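PDB 2QEN: walker-Type ATPase from Pyrococcus abyssi, which is of unknown cellular function but binds ADP and magnesium and probably acts as a P-loop ATPase. Local coordinates for residues Val174-Asp179 with Leu324-Trp329; Arg279-Tyr284 with Tyr318-Asn323. The protein carries 1 engineered substitution. One frame throughout, in Å; residues are numbered along the deposited sequence.

Contact 1. Residues Val174-Asp179 with Leu324-Trp329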
loop_
_atom_site.group_PDB
_atom_site.type_symbol
_atom_site.label_atom_id
_atom_site.label_comp_id
_atom_site.label_asym_id
_atom_site.label_seq_id
_atom_site.Cartn_x
_atom_site.Cartn_y
_atom_site.Cartn_z
ATOM N N VAL A 174 4.316 1.168 6.800
ATOM C CA VAL A 174 4.894 2.508 6.833
ATOM C C VAL A 174 6.240 2.593 7.572
ATOM O O VAL A 174 7.203 3.185 7.073
ATOM C CB VAL A 174 3.886 3.543 7.400
ATOM C CG1 VAL A 174 4.523 4.949 7.440
ATOM C CG2 VAL A 174 2.618 3.572 6.555
ATOM N N GLY A 175 6.307 1.994 8.751
ATOM C CA GLY A 175 7.531 1.998 9.540
ATOM C C GLY A 175 8.664 1.294 8.824
ATOM O O GLY A 175 9.816 1.675 8.967
ATOM N N LEU A 176 8.316 0.263 8.052
ATOM C CA LEU A 176 9.282 -0.545 7.319
ATOM C C LEU A 176 9.798 0.199 6.107
ATOM O O LEU A 176 10.947 0.003 5.699
ATOM C CB LEU A 176 8.661 -1.889 6.912
ATOM C CG LEU A 176 9.095 -3.205 7.595
ATOM C CD1 LEU A 176 9.680 -3.085 9.023
ATOM C CD2 LEU A 176 8.009 -4.262 7.549
ATOM N N LEU A 177 8.942 1.042 5.523
ATOM C CA LEU A 177 9.363 1.916 4.439
ATOM C C LEU A 177 10.351 2.951 4.973
ATOM O O LEU A 177 11.435 3.076 4.428
ATOM C CB LEU A 177 8.172 2.554 3.684
ATOM C CG LEU A 177 8.527 3.456 2.492
ATOM C CD1 LEU A 177 9.412 2.717 1.475
ATOM C CD2 LEU A 177 7.280 4.031 1.782
ATOM N N HIS A 178 9.992 3.662 6.040
ATOM C CA HIS A 178 10.920 4.596 6.693
ATOM C C HIS A 178 12.252 3.928 7.068
ATOM O O HIS A 178 13.306 4.556 6.965
ATOM C CB HIS A 178 10.316 5.228 7.958
ATOM C CG HIS A 178 9.095 6.067 7.715
ATOM N ND1 HIS A 178 9.048 7.073 6.770
ATOM C CD2 HIS A 178 7.883 6.069 8.326
ATOM C CE1 HIS A 178 7.854 7.642 6.795
ATOM N NE2 HIS A 178 7.127 7.052 7.729
ATOM N N ASP A 179 12.202 2.673 7.513
ATOM C CA ASP A 179 13.411 1.933 7.887
ATOM C C ASP A 179 14.304 1.694 6.677
ATOM O O ASP A 179 15.506 1.857 6.769
ATOM C CB ASP A 179 13.076 0.578 8.542
ATOM C CG ASP A 179 12.925 0.664 10.050
ATOM O OD1 ASP A 179 13.099 1.757 10.631
ATOM O OD2 ASP A 179 12.634 -0.391 10.665
ATOM N N LEU A 324 5.424 -5.035 14.881
ATOM C CA LEU A 324 3.993 -5.023 14.586
ATOM C C LEU A 324 3.473 -3.634 14.216
ATOM O O LEU A 324 2.641 -3.492 13.309
ATOM C CB LEU A 324 3.239 -5.562 15.811
ATOM C CG LEU A 324 2.560 -6.942 15.793
ATOM C CD1 LEU A 324 2.905 -7.899 14.604
ATOM C CD2 LEU A 324 2.631 -7.626 17.166
ATOM N N LYS A 325 3.967 -2.614 14.915
ATOM C CA LYS A 325 3.683 -1.216 14.581
ATOM C C LYS A 325 4.271 -0.774 13.229
ATOM O O LYS A 325 3.586 -0.097 12.433
ATOM C CB LYS A 325 4.212 -0.296 15.693
ATOM C CG LYS A 325 3.420 -0.356 17.006
ATOM C CD LYS A 325 4.248 0.185 18.200
ATOM C CE LYS A 325 4.325 1.702 18.233
ATOM N NZ LYS A 325 5.138 2.236 19.399
ATOM N N LYS A 326 5.531 -1.152 12.980
ATOM C CA LYS A 326 6.246 -0.843 11.735
ATOM C C LYS A 326 5.632 -1.548 10.525
ATOM O O LYS A 326 5.696 -1.045 9.399
ATOM C CB LYS A 326 7.713 -1.271 11.838
ATOM C CG LYS A 326 8.586 -0.431 12.770
ATOM C CD LYS A 326 9.994 -1.030 12.831
ATOM C CE LYS A 326 10.880 -0.355 13.883
ATOM N NZ LYS A 326 11.685 0.726 13.255
ATOM N N MET A 327 5.076 -2.731 10.768
ATOM C CA MET A 327 4.338 -3.478 9.757
ATOM C C MET A 327 2.913 -2.937 9.629
ATOM O O MET A 327 2.169 -3.360 8.755
ATOM C CB MET A 327 4.296 -4.970 10.132
ATOM C CG MET A 327 5.462 -5.824 9.604
ATOM S SD MET A 327 5.456 -7.461 10.395
ATOM C CE MET A 327 5.619 -8.535 8.996
ATOM N N ASN A 328 2.527 -2.039 10.539
ATOM C CA ASN A 328 1.186 -1.448 10.565
ATOM C C ASN A 328 0.035 -2.431 10.876
ATOM O O ASN A 328 -1.119 -2.198 10.464
ATOM C CB ASN A 328 0.905 -0.711 9.251
ATOM C CG ASN A 328 0.434 0.714 9.461
ATOM O OD1 ASN A 328 0.183 1.145 10.590
ATOM N ND2 ASN A 328 0.303 1.454 8.367
ATOM N N TRP A 329 0.330 -3.520 11.590
ATOM C CA TRP A 329 -0.749 -4.393 12.099
ATOM C C TRP A 329 -1.471 -3.652 13.210
ATOM O O TRP A 329 -2.682 -3.805 13.399
ATOM C CB TRP A 329 -0.214 -5.726 12.630
ATOM C CG TRP A 329 0.130 -6.697 11.527
ATOM C CD1 TRP A 329 1.352 -6.898 10.975
ATOM C CD2 TRP A 329 -0.768 -7.592 10.851
ATOM N NE1 TRP A 329 1.282 -7.853 9.997
ATOM C CE2 TRP A 329 -0.005 -8.301 9.898
ATOM C CE3 TRP A 329 -2.132 -7.870 10.968
ATOM C CZ2 TRP A 329 -0.561 -9.270 9.055
ATOM C CZ3 TRP A 329 -2.693 -8.833 10.129
ATOM C CH2 TRP A 329 -1.904 -9.526 9.185
HETATM O O HOH W 1 3.999 1.525 10.506
#
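Gly175 and Lys326 bring the two backbones together, Gly175 CA lying 3.8 Å from Lys326 CA. A CB on Gly175 would point at Lys326 and clash with its CA, so the approach depends on glycine's lack of a side chain. The first turn of helix 174-181, where amide N-H groups lack helical acceptors, meets the C-terminal turn of helix 314-326, where carbonyls run short of helical donors. Leu176 N donates to Lys326 O at 3.2 Å; the bond is bent, with an N-H...O angle of 135°, and the donor stands 35° out of the carbonyl plane. Gly175 N donates to a water 2.9 Å away, which donates to Lys325 O at 2.6 Å. The turn at Asn328 closes as a Schellman motif, with positive phi, a bond from Trp329 N back to Leu324 O and a weak one from Asn328 N to Lys325 O. The amide ND2 of Asn328 rests against Val174 CG2, but its hydrogen-bond acceptor is Ser172 O. Lys326 reaches past Gly175 and bends at its last torsion (chi4 -94°), which delivers NZ to the carboxylate of Asp179. Lys326 NZ lies 3.0 Å from Asp179 OD2, met on the syn side and slightly out of plane, and makes a second, weak bond to Asp179 OD1. The apolar share falls to Leu176: its CD1 lies 3.9 Å from Lys326 CB, while CD2 lies 3.6 Å from Met327 CG, the two side chains running side by side. Val174 packs on Leu37 of strand 33-37, with its side chain about 7 Å from that of Lys44, which binds ADP. The chemistry implies a polar junction between the ATPase and winged-helix regions, in which opposed helix ends supply complementary donors and acceptors and a salt bridge adds a charged clasp.

Contact 2. Residues Arg279-Tyr284 with Tyr318-Asn323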
loop_
_atom_site.group_PDB
_atom_site.type_symbol
_atom_site.label_atom_id
_atom_site.label_comp_id
_atom_site.label_asym_id
_atom_site.label_seq_id
_atom_site.Cartn_x
_atom_site.Cartn_y
_atom_site.Cartn_z
ATOM N N ARG A 279 5.131 -17.883 10.784
ATOM C CA ARG A 279 6.412 -18.501 10.424
ATOM C C ARG A 279 7.613 -17.795 11.075
ATOM O O ARG A 279 8.494 -18.454 11.636
ATOM C CB ARG A 279 6.563 -18.605 8.909
ATOM C CG ARG A 279 6.203 -19.988 8.362
ATOM C CD ARG A 279 4.702 -20.189 8.228
ATOM N NE ARG A 279 4.297 -20.412 6.839
ATOM C CZ ARG A 279 4.094 -21.612 6.301
ATOM N NH1 ARG A 279 4.257 -22.710 7.032
ATOM N NH2 ARG A 279 3.729 -21.723 5.029
ATOM N N ARG A 280 7.611 -16.460 11.028
ATOM C CA ARG A 280 8.639 -15.633 11.662
ATOM C C ARG A 280 8.680 -15.872 13.166
ATOM O O ARG A 280 9.721 -16.226 13.723
ATOM C CB ARG A 280 8.399 -14.151 11.368
ATOM C CG ARG A 280 8.640 -13.754 9.930
ATOM C CD ARG A 280 8.232 -12.305 9.656
ATOM N NE ARG A 280 8.762 -11.371 10.654
ATOM C CZ ARG A 280 9.032 -10.085 10.420
ATOM N NH1 ARG A 280 8.833 -9.568 9.207
ATOM N NH2 ARG A 280 9.516 -9.315 11.393
ATOM N N SER A 281 7.540 -15.666 13.820
ATOM C CA SER A 281 7.380 -16.008 15.215
ATOM C C SER A 281 5.902 -16.232 15.514
ATOM O O SER A 281 5.076 -15.388 15.182
ATOM C CB SER A 281 7.951 -14.900 16.106
ATOM O OG SER A 281 7.657 -15.140 17.468
ATOM N N PRO A 282 5.565 -17.371 16.156
ATOM C CA PRO A 282 4.184 -17.620 16.609
ATOM C C PRO A 282 3.708 -16.515 17.550
ATOM O O PRO A 282 2.509 -16.207 17.603
ATOM C CB PRO A 282 4.298 -18.945 17.378
ATOM C CG PRO A 282 5.540 -19.596 16.850
ATOM C CD PRO A 282 6.471 -18.487 16.501
ATOM N N ARG A 283 4.658 -15.937 18.284
ATOM C CA ARG A 283 4.417 -14.810 19.185
ATOM C C ARG A 283 3.639 -13.641 18.570
ATOM O O ARG A 283 2.739 -13.100 19.206
ATOM C CB ARG A 283 5.748 -14.317 19.760
ATOM C CG ARG A 283 6.011 -14.687 21.216
ATOM C CD ARG A 283 5.280 -15.938 21.667
ATOM N NE ARG A 283 6.128 -17.083 21.443
ATOM C CZ ARG A 283 5.716 -18.281 21.051
ATOM N NH1 ARG A 283 4.433 -18.541 20.825
ATOM N NH2 ARG A 283 6.617 -19.222 20.881
ATOM N N TYR A 284 3.987 -13.251 17.345
ATOM C CA TYR A 284 3.287 -12.156 16.641
ATOM C C TYR A 284 1.777 -12.334 16.636
ATOM O O TYR A 284 1.052 -11.413 16.958
ATOM C CB TYR A 284 3.768 -12.013 15.195
ATOM C CG TYR A 284 5.114 -11.356 15.015
ATOM C CD1 TYR A 284 5.402 -10.124 15.608
ATOM C CD2 TYR A 284 6.089 -11.946 14.207
ATOM C CE1 TYR A 284 6.639 -9.506 15.420
ATOM C CE2 TYR A 284 7.326 -11.346 14.018
ATOM C CZ TYR A 284 7.598 -10.127 14.631
ATOM O OH TYR A 284 8.826 -9.534 14.449
ATOM N N TYR A 318 9.061 -5.837 23.651
ATOM C CA TYR A 318 9.216 -4.493 23.109
ATOM C C TYR A 318 9.517 -4.549 21.611
ATOM O O TYR A 318 8.906 -3.817 20.821
ATOM C CB TYR A 318 10.310 -3.700 23.852
ATOM C CG TYR A 318 10.520 -2.306 23.285
ATOM C CD1 TYR A 318 9.763 -1.220 23.736
ATOM C CD2 TYR A 318 11.461 -2.076 22.280
ATOM C CE1 TYR A 318 9.943 0.070 23.204
ATOM C CE2 TYR A 318 11.645 -0.799 21.734
ATOM C CZ TYR A 318 10.881 0.272 22.204
ATOM O OH TYR A 318 11.075 1.544 21.676
ATOM N N ALA A 319 10.462 -5.419 21.239
ATOM C CA ALA A 319 10.845 -5.604 19.835
ATOM C C ALA A 319 9.667 -6.113 18.993
ATOM O O ALA A 319 9.384 -5.572 17.925
ATOM C CB ALA A 319 12.049 -6.534 19.732
ATOM N N LEU A 320 8.961 -7.117 19.502
ATOM C CA LEU A 320 7.792 -7.683 18.819
ATOM C C LEU A 320 6.702 -6.640 18.545
ATOM O O LEU A 320 6.181 -6.564 17.433
ATOM C CB LEU A 320 7.200 -8.870 19.609
ATOM C CG LEU A 320 8.071 -10.138 19.729
ATOM C CD1 LEU A 320 7.584 -11.095 20.805
ATOM C CD2 LEU A 320 8.218 -10.868 18.403
ATOM N N LEU A 321 6.375 -5.843 19.563
ATOM C CA LEU A 321 5.353 -4.801 19.447
ATOM C C LEU A 321 5.783 -3.674 18.495
ATOM O O LEU A 321 4.979 -3.184 17.690
ATOM C CB LEU A 321 5.006 -4.244 20.821
ATOM C CG LEU A 321 4.050 -5.067 21.684
ATOM C CD1 LEU A 321 4.139 -4.558 23.122
ATOM C CD2 LEU A 321 2.599 -4.996 21.146
ATOM N N GLU A 322 7.049 -3.285 18.583
ATOM C CA GLU A 322 7.620 -2.296 17.661
ATOM C C GLU A 322 7.557 -2.745 16.198
ATOM O O GLU A 322 7.195 -1.952 15.326
ATOM C CB GLU A 322 9.049 -1.933 18.069
ATOM C CG GLU A 322 9.186 -0.741 19.057
ATOM C CD GLU A 322 7.941 -0.428 19.924
ATOM O OE1 GLU A 322 7.626 -1.168 20.907
ATOM O OE2 GLU A 322 7.301 0.607 19.632
ATOM N N ASN A 323 7.906 -4.004 15.936
ATOM C CA ASN A 323 7.792 -4.594 14.597
ATOM C C ASN A 323 6.359 -4.609 14.046
ATOM O O ASN A 323 6.118 -4.250 12.898
ATOM C CB ASN A 323 8.372 -6.007 14.589
ATOM C CG ASN A 323 9.893 -6.020 14.671
ATOM O OD1 ASN A 323 10.501 -7.077 14.852
ATOM N ND2 ASN A 323 10.514 -4.851 14.520
#
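Tyr284 and Leu320 mark the closest backbone approach, 6.7 Å from CA to CA, where the start of helix 282-292 faces helix 314-326. Ser281 interrupts the helical path after Arg280 and occupies the N-cap of helix 282-292, its OG accepting a weak capping bond from Arg283 N. Against this turn lies Leu320, whose two branches divide the work. Its CD2 methyl sits over one face of the Tyr284 ring in a CH-pi contact, 4.0 Å from the ring centroid and 27° off the normal. Its CD1 methyl lies 3.9 Å from Arg283 CB, where the two side chains run alongside each other; Arg283 then bends away and its NH1 pairs with Asp286. The backbone of the same leucine meets the ring at its edge and in plane, Leu320 O standing 3.6 Å from Tyr284 CE1. With CG beside its backbone N (chi1 -76°), the Tyr284 ring is carried toward helix 314-326 and its hydroxyl reaches Asn323. There Tyr284 OH donates a weak bond to Asn323 OD1 at 3.0 Å, the ring and amide planes being turned 45° apart. The hydroxyl also accepts from NH2 of Arg280, at the end of the preceding helix 255-280, 3.1 Å from Tyr284 OH and tilted out of the guanidinium plane. A phenylalanine in place of Tyr284 would probably keep the leucine contact but leave Asn323 OD1 and Arg280 NH2 without their shared hydroxyl partner. Ile287 and Ile312 add to the apolar surroundings of Leu320. Two helices of the winged-helix region are thereby joined largely through Tyr284, with the Arg283 to Leu320 contact beside it: dispersion acts on the ring face, while the hydroxyl accepts from the guanidinium and gives a weak bond to the amide oxygen, consistent with a mainly apolar helix pairing that has a polar margin.

Both contacts draw on helix 314-326, contact 2 on its middle turns and contact 1 on its C-terminal end, with their centres 12 Å apart. Contact 2 is partly buried and internal to the winged-helix region; contact 1 is a surface contact, linking that region to helix 174-181 of the ATPase part. The chemistry follows this division: ring and methyl packing dominates inside the region, whereas helix-end amides and carbonyls, a water and a salt bridge dominate between regions. They also touch directly through two packing contacts, Met327 CE lying 3.4 Å from Arg280 NH1 and Leu324 CD1 3.5 Å from Tyr284 CD1. In sequence, contact 2 is nested inside the loop that contact 1 closes.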